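Local coordinates for sortase family protein (PDB 4D7W) that probably acts as a class C sortase, a cysteine transpeptidase involved in assembling the type 2b pilus of group B Streptococcus, at residues K32-K35 / M39-H42; G64-P69 / Q169-C174; S53-D58 / V135-E140; R150-K153 / R158-Q161; H132-V135 / E140-T143. All coordinates share one frame; numbering follows the deposited sequence.

Interaction 1: K32-K35 / M39-H42; sequences KQFK and MKWH
Lys40 reaches across to Gln33 and Phe34 and carries this contact between 32-35 and 39-42, a small, partly buried patch without a hydrogen bond across it. Met39 comes first in the second segment: its CA lies 6.5 Å from the CA of Phe34, but its side chain turns away and settles on His106 and Ile108 of the strand 105-115. Lys40 then projects back. With CG beside its own backbone N (chi1 -59°), the Lys40 and Phe34 side chains run roughly perpendicular, Lys40 CG standing 3.9 Å from Phe34 CE1. Farther out the lysine bends at chi3 and chi4, and CD passes 3.1 Å from Gln33 OE1, so the amide oxygen lies against methylene carbons. The polar ends are held elsewhere: Lys40 NZ in a salt bridge to Glu47, Gln33 NE2 by the carbonyl of Tyr30. The crowded chi1 of Gln33 (78°), with an extended chain beyond CG, carries that amide out to the lysine and lays Gln33 CG 3.8 Å above one face of the Phe34 ring, toward its rim. Trp41 follows, its backbone N weakly bonded to Met39 O. The contact is local: the chain leaves the short helix 34-37 and folds back so that a loop residue packs on Gln33 and Phe34, in the helical region preceding the sortase barrel.

Interaction 2: G64-P69 / Q169-C174; sequences GYISIP and QTLVTC
Leu171 points its branched end at Ile66 and Ile68, and these three buried side chains make the whole contact between segments 64-69 and 169-174, on strands 62-68 and 167-175. The apolar touches are tip to tip. Ile66 CD1 is 3.9 Å from Leu171 CD2 and 4.1 Å from Leu171 CD1, resting near both branches of the leucine fork, while Ile68 CD1 approaches Leu171 CD1 alone, at 4.0 Å. Ile66 reaches this far because CG1 lies opposite its backbone N (chi1 -176°) and CD1 continues the extended line. Ile68 takes another rotamer, CG1 beside the backbone N (chi1 -44°), and comes at the same leucine from the next inward position of its strand.

Hydrogen bonding between the two segments is absent: the CA atoms of Ile66 and Leu171 are 10.5 Å apart, and each strand pairs with others in the curled sheet. Beside the contact, buried Gln169 bonds through OE1 to Trp133 NE1, and the Trp133 side chain also touches Leu171. Segment 169-174 reads QTLVTC, matching the TLxTC signature of sortases. Methyl groups meeting across the barrel interior offer no directional bond, so cohesion here rests on dispersion and the exclusion of water.

Interaction 3: S53-D58 / V135-E140; sequences SQLAID and VSILNE
A first torsion of -62° sets Leu55 CG beside its backbone N and sends CD2 toward Ile137, whose CG2 lies opposite its own backbone N. The two methyls meet at 4.0 Å, Leu55 CD2 to Ile137 CG2, with the side chains crossing at about a right angle. Ile57 is placed differently: chi1 of 70° puts CG1 in the cramped site between N and carbonyl carbon, which leaves CG2 as the branch that faces Leu138. Ile57 CG2 and Leu138 CD2 are 3.9 Å apart, the two side chains passing alongside and running opposite ways. No hydrogen bond crosses the contact; two separate aliphatic touches join a loop to the tip of a beta hairpin.

That tip is a type II' turn from Ile137 to Glu140, closed by two backbone bonds, Ile137 N to Glu140 O at 3.0 Å and Glu140 N to Ile137 O at 3.0 Å. Leu138, with a positive phi, occupies the first corner, from which its side chain runs beside Ile57; its N-H is taken by Tyr8 OH. Leu55 also has a positive phi, marking a sharp bend in the loop just beyond helix 45-52.

Leu55 additionally rests on Ala27 of helix 17-31 and Met63 of strand 62-68, Leu138 on Ile24 of helix 17-31, and Ile57 on Tyr8 and Val12 of helix 3-13. The hairpin end of strands 132-137 and 140-152 thus meets both the loop 53-58 and helix 17-31, while Ile57 packs on helix 3-13.

Interaction 4: R150-K153 / R158-Q161; sequences RTVK and RDLQ. With EDO (1,2-ethanediol), chain B.
In the loop between strands 140-152 and 167-175, Asp159 turns back on Val152 and Arg150 at the end of the strand it has just left. Asp159 OD2 lies 3.6 Å from Val152 CG1, the two side chains lying alongside, head to tail, so a carboxylate oxygen rests against a methyl. The first torsion of Asp159 (-53°), CG beside the backbone N, swings the carboxylate to this side. Its other oxygen, OD1, stands 4.3 Å from Arg150 NE, oblique to the guanidinium and too far for a salt bridge; any attraction is probably weak and long-range. In the sortase fold this is the beta6/beta7 loop, which runs into the strand carrying the TLxTC signature.

On another part of the loop backbone sits a 1,2-ethanediol, probably from the crystallisation liquor. Its O1 donates to Arg158 O at 2.7 Å and accepts from Gln161 N at 3.0 Å, with an N-H...O angle of 151°, while O2 donates to Asp159 O at 3.0 Å. The diol thereby bridges backbone groups of three residues, and Arg187 NH1 also bonds to it. Arg158 directs its guanidinium elsewhere, to a salt bridge with Asp156.

Interaction 5: H132-V135 / E140-T143; sequences HWTV and ETYT
Val135 and Tyr142 form the tight centre of this antiparallel hairpin, a hydrogen-bonded pair joined in both directions. Val135 N to Tyr142 O measures 2.9 Å, and Tyr142 N to Val135 O the same 2.9 Å. The side chains cross at about a right angle on the face that Val135 and Tyr142 share, Val135 CG2 pressed to 3.5 Å from Tyr142 CB. Tyr142 CG sits beside its backbone N (chi1 -58°), which turns the ring so that Val135 O lies at its edge, in its plane. One step along comes the non-hydrogen-bonded pair Thr134 and Thr143, CA atoms 4.4 Å apart; flanking it, CA-H...O contacts run from Thr134 CA to Tyr142 O at 3.1 Å and from Thr143 CA to Trp133 O at 3.5 Å.

The looser, solvent side lies at exposed His132 and partly exposed Thr134 and Thr141. Thr134 runs abreast of Thr143, the buried member here, and Thr134 CG2 approaches Thr143 OG1, a hydroxyl already bonded to Asn193. Thr141 CG2 touches Thr134 CB, and His132, at the rim, brings only ND1 to within 3.9 Å of Thr143 CG2.

Strand 62-68 pairs with 132-137 on one flank of the hairpin and 182-191 with 140-152 on the other; Val135 and Trp133 both touch Ile66, while Tyr142 touches Ile24 of helix 17-31.

From the N terminus, interaction 1 comes first, closing a short loop around helix 34-37 before any other contact opens. Interaction 3 starts next, at 53-58, and interaction 2 at 64-69; the two cross, since 135-140 lies between the ends of interaction 2. Interaction 5, the hairpin 132-135/140-143, nests inside the long loop closed by interaction 2 and shares Val135 and Glu140 with interaction 3. Interaction 4 follows on strand 140-152, also nested within interaction 2. Interactions 2 to 5 all reach the one curled sheet, interaction 3 tying the hairpin end to the loop that follows helix 45-52. Interactions 1 and 4 touch where Met39 and Trp41 meet Leu160 and Gln161.

Interaction 1: K32-K35 / M39-H42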
# COMPACT_ATOMS: atom_id res chain seq x y z
N LYS A 32 -8.76 -8.88 9.34
CA LYS A 32 -8.72 -10.00 10.29
C LYS A 32 -8.63 -11.35 9.58
O LYS A 32 -8.14 -12.31 10.15
CB LYS A 32 -9.96 -10.00 11.19
CG LYS A 32 -9.84 -9.10 12.39
CD LYS A 32 -11.04 -9.26 13.30
CE LYS A 32 -10.94 -8.35 14.50
NZ LYS A 32 -10.97 -6.92 14.09
N GLN A 33 -9.11 -11.41 8.35
CA GLN A 33 -9.19 -12.70 7.66
C GLN A 33 -7.82 -13.30 7.33
O GLN A 33 -7.69 -14.51 7.21
CB GLN A 33 -10.00 -12.57 6.37
CG GLN A 33 -9.24 -11.94 5.22
CD GLN A 33 -10.14 -11.68 4.04
OE1 GLN A 33 -10.44 -12.58 3.26
NE2 GLN A 33 -10.62 -10.43 3.91
N PHE A 34 -6.81 -12.45 7.16
CA PHE A 34 -5.54 -12.92 6.60
C PHE A 34 -4.79 -13.90 7.52
O PHE A 34 -4.05 -14.76 7.04
CB PHE A 34 -4.67 -11.73 6.25
CG PHE A 34 -5.21 -10.95 5.09
CD1 PHE A 34 -4.95 -11.36 3.79
CD2 PHE A 34 -6.06 -9.88 5.31
CE1 PHE A 34 -5.50 -10.66 2.72
CE2 PHE A 34 -6.62 -9.19 4.24
CZ PHE A 34 -6.33 -9.58 2.94
N LYS A 35 -5.03 -13.80 8.83
CA LYS A 35 -4.39 -14.71 9.77
C LYS A 35 -4.72 -16.16 9.42
O LYS A 35 -3.85 -17.02 9.51
CB LYS A 35 -4.83 -14.40 11.21
CG LYS A 35 -3.97 -15.09 12.26
CD LYS A 35 -4.41 -14.74 13.68
CE LYS A 35 -3.56 -15.49 14.70
NZ LYS A 35 -3.97 -15.22 16.11
N MET A 39 -2.33 -14.83 2.00
CA MET A 39 -2.55 -13.94 0.87
C MET A 39 -3.64 -14.48 -0.03
O MET A 39 -3.72 -15.69 -0.26
CB MET A 39 -1.26 -13.76 0.06
CG MET A 39 -0.19 -13.02 0.83
SD MET A 39 -0.66 -11.32 1.14
CE MET A 39 0.86 -10.62 1.75
N LYS A 40 -4.47 -13.59 -0.54
CA LYS A 40 -5.58 -14.02 -1.36
C LYS A 40 -5.23 -13.88 -2.84
O LYS A 40 -5.82 -13.08 -3.55
CB LYS A 40 -6.83 -13.20 -1.01
CG LYS A 40 -7.25 -13.35 0.46
CD LYS A 40 -8.67 -12.89 0.72
CE LYS A 40 -9.69 -13.88 0.20
NZ LYS A 40 -9.67 -15.17 0.95
N TRP A 41 -4.27 -14.68 -3.29
CA TRP A 41 -3.89 -14.75 -4.70
C TRP A 41 -5.08 -15.16 -5.59
O TRP A 41 -5.18 -14.70 -6.73
CB TRP A 41 -2.73 -15.73 -4.91
CG TRP A 41 -1.55 -15.54 -3.98
CD1 TRP A 41 -1.13 -16.38 -2.99
CD2 TRP A 41 -0.65 -14.42 -3.96
NE1 TRP A 41 -0.03 -15.86 -2.35
CE2 TRP A 41 0.29 -14.66 -2.93
CE3 TRP A 41 -0.55 -13.24 -4.71
CZ2 TRP A 41 1.31 -13.76 -2.63
CZ3 TRP A 41 0.47 -12.36 -4.41
CH2 TRP A 41 1.38 -12.62 -3.38
N HIS A 42 -5.96 -16.01 -5.08
CA HIS A 42 -7.05 -16.56 -5.88
C HIS A 42 -8.38 -15.85 -5.62
O HIS A 42 -9.42 -16.50 -5.48
CB HIS A 42 -7.22 -18.05 -5.62
CG HIS A 42 -6.02 -18.87 -5.95
ND1 HIS A 42 -5.90 -20.20 -5.61
CD2 HIS A 42 -4.87 -18.55 -6.60
CE1 HIS A 42 -4.73 -20.66 -6.03
NE2 HIS A 42 -4.09 -19.68 -6.64

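Interaction 2: G64-P69 / Q169-C174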
# COMPACT_ATOMS: atom_id res chain seq x y z
N GLY A 64 -6.15 6.81 0.06
CA GLY A 64 -5.26 7.62 0.87
C GLY A 64 -3.97 7.87 0.12
O GLY A 64 -3.95 7.85 -1.10
N TYR A 65 -2.88 8.14 0.83
CA TYR A 65 -1.64 8.49 0.17
C TYR A 65 -0.44 8.08 1.00
O TYR A 65 -0.52 7.98 2.23
CB TYR A 65 -1.60 9.99 -0.14
CG TYR A 65 -1.69 10.92 1.06
CD1 TYR A 65 -2.92 11.32 1.57
CD2 TYR A 65 -0.53 11.44 1.65
CE1 TYR A 65 -3.00 12.20 2.65
CE2 TYR A 65 -0.60 12.31 2.74
CZ TYR A 65 -1.84 12.68 3.23
OH TYR A 65 -1.90 13.54 4.32
N ILE A 66 0.66 7.84 0.30
CA ILE A 66 1.89 7.41 0.94
C ILE A 66 2.93 8.52 0.89
O ILE A 66 2.99 9.29 -0.08
CB ILE A 66 2.46 6.14 0.26
CG1 ILE A 66 3.70 5.65 1.00
CG2 ILE A 66 2.75 6.41 -1.21
CD1 ILE A 66 4.29 4.39 0.39
N SER A 67 3.73 8.62 1.94
CA SER A 67 4.76 9.65 2.08
C SER A 67 6.10 9.02 2.39
O SER A 67 6.21 8.25 3.35
CB SER A 67 4.41 10.64 3.19
OG SER A 67 3.26 11.39 2.86
N ILE A 68 7.10 9.35 1.58
CA ILE A 68 8.44 8.81 1.75
C ILE A 68 9.43 9.96 1.70
O ILE A 68 10.10 10.17 0.68
CB ILE A 68 8.79 7.78 0.67
CG1 ILE A 68 7.61 6.84 0.45
CG2 ILE A 68 10.05 7.02 1.06
CD1 ILE A 68 7.87 5.80 -0.61
N PRO A 69 9.51 10.71 2.81
CA PRO A 69 10.29 11.95 2.97
C PRO A 69 11.70 11.84 2.44
O PRO A 69 12.20 12.81 1.87
CB PRO A 69 10.30 12.14 4.49
CG PRO A 69 8.99 11.58 4.93
CD PRO A 69 8.77 10.37 4.04
N GLN A 169 4.44 -4.05 5.74
CA GLN A 169 4.06 -3.44 4.48
C GLN A 169 5.28 -3.46 3.56
O GLN A 169 6.36 -3.04 3.96
CB GLN A 169 3.55 -2.02 4.69
CG GLN A 169 2.98 -1.33 3.46
CD GLN A 169 2.23 -0.06 3.83
OE1 GLN A 169 2.76 1.04 3.68
NE2 GLN A 169 1.00 -0.20 4.32
N THR A 170 5.11 -3.97 2.34
CA THR A 170 6.21 -4.05 1.38
C THR A 170 5.95 -3.12 0.21
O THR A 170 4.83 -3.06 -0.31
CB THR A 170 6.41 -5.48 0.87
OG1 THR A 170 6.82 -6.31 1.95
CG2 THR A 170 7.49 -5.56 -0.24
N LEU A 171 6.98 -2.37 -0.19
CA LEU A 171 6.91 -1.53 -1.37
C LEU A 171 7.68 -2.25 -2.48
O LEU A 171 8.81 -2.67 -2.29
CB LEU A 171 7.48 -0.14 -1.08
CG LEU A 171 6.97 0.58 0.18
CD1 LEU A 171 7.62 1.94 0.30
CD2 LEU A 171 5.40 0.69 0.22
N VAL A 172 7.03 -2.40 -3.63
CA VAL A 172 7.53 -3.21 -4.72
C VAL A 172 7.71 -2.38 -5.98
O VAL A 172 6.82 -1.61 -6.35
CB VAL A 172 6.55 -4.36 -5.05
CG1 VAL A 172 7.12 -5.24 -6.19
CG2 VAL A 172 6.27 -5.20 -3.80
N THR A 173 8.85 -2.53 -6.64
CA THR A 173 9.03 -1.91 -7.93
C THR A 173 9.93 -2.80 -8.78
O THR A 173 10.40 -3.83 -8.29
CB THR A 173 9.62 -0.49 -7.83
OG1 THR A 173 9.57 0.15 -9.11
CG2 THR A 173 11.07 -0.52 -7.32
N CYS A 174 10.15 -2.43 -10.03
CA CYS A 174 11.01 -3.20 -10.95
C CYS A 174 12.48 -2.83 -10.80
O CYS A 174 12.81 -1.72 -10.39
CB CYS A 174 10.58 -2.98 -12.41
SG CYS A 174 8.97 -3.66 -12.84

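Interaction 3: S53-D58 / V135-E140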
# COMPACT_ATOMS: atom_id res chain seq x y z
N SER A 53 -15.04 -2.05 -1.89
CA SER A 53 -15.83 -1.25 -0.96
C SER A 53 -15.03 -0.84 0.27
O SER A 53 -15.53 -0.06 1.09
CB SER A 53 -17.07 -2.03 -0.50
OG SER A 53 -16.69 -3.06 0.40
N GLN A 54 -13.83 -1.40 0.45
CA GLN A 54 -13.08 -1.09 1.67
C GLN A 54 -12.31 0.20 1.48
O GLN A 54 -11.77 0.44 0.41
CB GLN A 54 -12.13 -2.25 2.05
CG GLN A 54 -12.84 -3.56 2.35
CD GLN A 54 -13.64 -3.50 3.66
OE1 GLN A 54 -13.38 -2.65 4.50
NE2 GLN A 54 -14.59 -4.41 3.82
N LEU A 55 -12.28 1.04 2.52
CA LEU A 55 -11.52 2.30 2.52
C LEU A 55 -11.91 3.19 1.34
O LEU A 55 -11.07 3.90 0.78
CB LEU A 55 -10.01 2.01 2.50
CG LEU A 55 -9.53 1.24 3.73
CD1 LEU A 55 -8.02 1.01 3.67
CD2 LEU A 55 -9.91 2.01 4.97
N ALA A 56 -13.17 3.15 0.95
CA ALA A 56 -13.63 3.90 -0.21
C ALA A 56 -14.52 5.03 0.24
O ALA A 56 -15.50 4.79 0.94
CB ALA A 56 -14.38 2.98 -1.19
N ILE A 57 -14.18 6.27 -0.13
CA ILE A 57 -15.05 7.41 0.21
C ILE A 57 -15.63 8.09 -1.02
O ILE A 57 -16.31 9.12 -0.90
CB ILE A 57 -14.32 8.46 1.03
CG1 ILE A 57 -13.29 9.18 0.16
CG2 ILE A 57 -13.67 7.84 2.28
CD1 ILE A 57 -12.50 10.23 0.93
N ASP A 58 -15.35 7.54 -2.20
CA ASP A 58 -15.91 8.03 -3.46
C ASP A 58 -15.69 6.95 -4.50
O ASP A 58 -15.26 5.86 -4.16
CB ASP A 58 -15.29 9.37 -3.89
CG ASP A 58 -13.76 9.32 -4.01
OD1 ASP A 58 -13.19 8.28 -4.40
OD2 ASP A 58 -13.11 10.34 -3.70
N VAL A 135 1.68 5.96 5.56
CA VAL A 135 0.50 6.01 4.73
C VAL A 135 -0.56 6.75 5.55
O VAL A 135 -0.68 6.56 6.76
CB VAL A 135 0.01 4.60 4.29
CG1 VAL A 135 1.05 3.93 3.39
CG2 VAL A 135 -0.23 3.75 5.48
N SER A 136 -1.27 7.65 4.88
CA SER A 136 -2.30 8.44 5.53
C SER A 136 -3.63 7.96 4.99
O SER A 136 -3.83 7.94 3.78
CB SER A 136 -2.10 9.92 5.27
OG SER A 136 -0.77 10.28 5.64
N ILE A 137 -4.51 7.54 5.89
CA ILE A 137 -5.78 6.96 5.50
C ILE A 137 -6.85 7.62 6.37
O ILE A 137 -6.79 7.55 7.60
CB ILE A 137 -5.76 5.42 5.66
CG1 ILE A 137 -4.79 4.81 4.64
CG2 ILE A 137 -7.15 4.84 5.50
CD1 ILE A 137 -4.28 3.46 5.04
N LEU A 138 -7.80 8.30 5.73
CA LEU A 138 -8.76 9.12 6.46
C LEU A 138 -8.00 10.14 7.32
O LEU A 138 -7.11 10.85 6.84
CB LEU A 138 -9.68 8.24 7.32
CG LEU A 138 -10.45 7.23 6.47
CD1 LEU A 138 -11.41 6.42 7.30
CD2 LEU A 138 -11.20 7.93 5.34
N ASN A 139 -8.33 10.19 8.61
CA ASN A 139 -7.68 11.13 9.51
C ASN A 139 -6.50 10.52 10.28
O ASN A 139 -6.06 11.06 11.28
CB ASN A 139 -8.70 11.67 10.52
CG ASN A 139 -9.27 10.58 11.44
OD1 ASN A 139 -9.50 9.44 11.01
ND2 ASN A 139 -9.49 10.93 12.71
N GLU A 140 -6.00 9.38 9.82
CA GLU A 140 -5.00 8.67 10.61
C GLU A 140 -3.70 8.39 9.88
O GLU A 140 -3.65 8.35 8.66
CB GLU A 140 -5.59 7.36 11.12
CG GLU A 140 -6.41 7.58 12.40
CD GLU A 140 -7.48 6.54 12.59
OE1 GLU A 140 -7.66 5.70 11.67
OE2 GLU A 140 -8.15 6.55 13.64

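Interaction 4: R150-K153 / R158-Q161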
# COMPACT_ATOMS: atom_id res chain seq x y z
N ARG A 150 15.12 -6.80 -0.45
CA ARG A 150 15.48 -7.96 -1.27
C ARG A 150 15.20 -7.72 -2.74
O ARG A 150 14.22 -7.07 -3.11
CB ARG A 150 14.70 -9.22 -0.84
CG ARG A 150 14.88 -9.66 0.59
CD ARG A 150 15.73 -10.92 0.66
NE ARG A 150 15.85 -11.43 2.02
CZ ARG A 150 16.60 -10.87 2.97
NH1 ARG A 150 17.30 -9.77 2.71
NH2 ARG A 150 16.65 -11.40 4.19
N THR A 151 16.08 -8.28 -3.57
CA THR A 151 15.88 -8.33 -5.01
C THR A 151 15.63 -9.78 -5.44
O THR A 151 16.42 -10.66 -5.13
CB THR A 151 17.08 -7.76 -5.75
OG1 THR A 151 17.26 -6.41 -5.32
CG2 THR A 151 16.86 -7.79 -7.26
N VAL A 152 14.52 -10.01 -6.14
CA VAL A 152 14.05 -11.36 -6.41
C VAL A 152 13.52 -11.49 -7.83
O VAL A 152 13.18 -10.49 -8.46
CB VAL A 152 12.93 -11.78 -5.42
CG1 VAL A 152 13.40 -11.59 -3.98
CG2 VAL A 152 11.63 -11.00 -5.67
N LYS A 153 13.47 -12.72 -8.32
CA LYS A 153 12.84 -13.00 -9.61
C LYS A 153 11.35 -12.74 -9.53
O LYS A 153 10.74 -12.87 -8.47
CB LYS A 153 13.09 -14.46 -10.03
CG LYS A 153 14.54 -14.80 -10.25
CD LYS A 153 14.67 -16.02 -11.14
CE LYS A 153 16.11 -16.51 -11.23
NZ LYS A 153 16.56 -17.10 -9.93
N ARG A 158 8.14 -15.58 -1.95
CA ARG A 158 8.49 -16.04 -0.62
C ARG A 158 8.51 -14.93 0.41
O ARG A 158 8.21 -15.16 1.59
CB ARG A 158 9.85 -16.73 -0.64
CG ARG A 158 9.87 -18.05 -1.39
CD ARG A 158 11.26 -18.67 -1.36
NE ARG A 158 12.20 -17.89 -2.14
CZ ARG A 158 13.48 -18.22 -2.32
NH1 ARG A 158 13.97 -19.31 -1.76
NH2 ARG A 158 14.26 -17.45 -3.06
N ASP A 159 8.86 -13.72 -0.02
CA ASP A 159 8.94 -12.60 0.90
C ASP A 159 7.63 -11.82 0.96
O ASP A 159 7.55 -10.78 1.61
CB ASP A 159 10.07 -11.66 0.51
CG ASP A 159 11.39 -12.39 0.37
OD1 ASP A 159 11.88 -12.91 1.39
OD2 ASP A 159 11.93 -12.45 -0.76
N LEU A 160 6.61 -12.33 0.28
CA LEU A 160 5.35 -11.60 0.14
C LEU A 160 4.20 -12.40 0.75
O LEU A 160 3.13 -12.51 0.15
CB LEU A 160 5.10 -11.27 -1.32
CG LEU A 160 6.13 -10.33 -1.96
CD1 LEU A 160 5.93 -10.22 -3.47
CD2 LEU A 160 6.10 -8.95 -1.33
N GLN A 161 4.41 -12.95 1.94
CA GLN A 161 3.39 -13.79 2.58
C GLN A 161 2.94 -13.21 3.91
O GLN A 161 3.60 -12.34 4.48
CB GLN A 161 3.93 -15.22 2.78
CG GLN A 161 4.46 -15.88 1.50
CD GLN A 161 3.36 -16.14 0.47
OE1 GLN A 161 2.19 -16.32 0.82
NE2 GLN A 161 3.74 -16.16 -0.81
C1 EDO B . 7.36 -13.34 4.70
O1 EDO B . 7.06 -13.48 3.31
C2 EDO B . 7.29 -11.87 5.08
O2 EDO B . 8.38 -11.19 4.46

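Interaction 5: H132-V135 / E140-T143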
# COMPACT_ATOMS: atom_id res chain seq x y z
N HIS A 132 11.97 5.40 7.40
CA HIS A 132 10.52 5.33 7.63
C HIS A 132 9.70 5.83 6.43
O HIS A 132 10.15 6.69 5.68
CB HIS A 132 10.10 6.19 8.84
CG HIS A 132 10.66 5.73 10.15
ND1 HIS A 132 10.12 6.12 11.36
CD2 HIS A 132 11.72 4.94 10.45
CE1 HIS A 132 10.81 5.58 12.35
NE2 HIS A 132 11.79 4.86 11.82
N TRP A 133 8.49 5.30 6.29
CA TRP A 133 7.46 5.99 5.50
C TRP A 133 6.12 5.95 6.25
O TRP A 133 5.98 5.27 7.28
CB TRP A 133 7.33 5.39 4.09
CG TRP A 133 6.70 4.03 4.03
CD1 TRP A 133 5.37 3.75 3.93
CD2 TRP A 133 7.38 2.77 4.02
NE1 TRP A 133 5.17 2.39 3.88
CE2 TRP A 133 6.39 1.76 3.92
CE3 TRP A 133 8.73 2.38 4.07
CZ2 TRP A 133 6.70 0.40 3.89
CZ3 TRP A 133 9.04 1.03 4.04
CH2 TRP A 133 8.03 0.06 3.96
N THR A 134 5.16 6.72 5.77
CA THR A 134 3.82 6.72 6.35
C THR A 134 2.79 6.60 5.24
O THR A 134 3.02 7.04 4.10
CB THR A 134 3.54 8.00 7.15
OG1 THR A 134 3.58 9.13 6.27
CG2 THR A 134 4.56 8.19 8.27
N VAL A 135 1.68 5.96 5.56
CA VAL A 135 0.50 6.01 4.73
C VAL A 135 -0.56 6.75 5.55
O VAL A 135 -0.68 6.56 6.76
CB VAL A 135 0.01 4.60 4.29
CG1 VAL A 135 1.05 3.93 3.39
CG2 VAL A 135 -0.23 3.75 5.48
N GLU A 140 -6.00 9.38 9.82
CA GLU A 140 -5.00 8.67 10.61
C GLU A 140 -3.70 8.39 9.88
O GLU A 140 -3.65 8.35 8.66
CB GLU A 140 -5.59 7.36 11.12
CG GLU A 140 -6.41 7.58 12.40
CD GLU A 140 -7.48 6.54 12.59
OE1 GLU A 140 -7.66 5.70 11.67
OE2 GLU A 140 -8.15 6.55 13.64
N THR A 141 -2.65 8.18 10.65
CA THR A 141 -1.32 7.96 10.12
C THR A 141 -0.83 6.58 10.52
O THR A 141 -1.05 6.14 11.66
CB THR A 141 -0.35 9.04 10.60
OG1 THR A 141 -0.69 10.28 9.98
CG2 THR A 141 1.07 8.68 10.21
N TYR A 142 -0.21 5.90 9.56
CA TYR A 142 0.36 4.57 9.77
C TYR A 142 1.82 4.59 9.38
O TYR A 142 2.14 4.89 8.24
CB TYR A 142 -0.40 3.51 8.95
CG TYR A 142 -1.85 3.48 9.31
CD1 TYR A 142 -2.74 4.40 8.76
CD2 TYR A 142 -2.34 2.55 10.22
CE1 TYR A 142 -4.08 4.41 9.12
CE2 TYR A 142 -3.68 2.54 10.57
CZ TYR A 142 -4.54 3.47 10.01
OH TYR A 142 -5.86 3.46 10.35
N THR A 143 2.71 4.27 10.31
CA THR A 143 4.14 4.38 10.06
C THR A 143 4.81 3.03 9.94
O THR A 143 4.55 2.12 10.73
CB THR A 143 4.83 5.17 11.17
OG1 THR A 143 4.07 6.36 11.42
CG2 THR A 143 6.27 5.51 10.78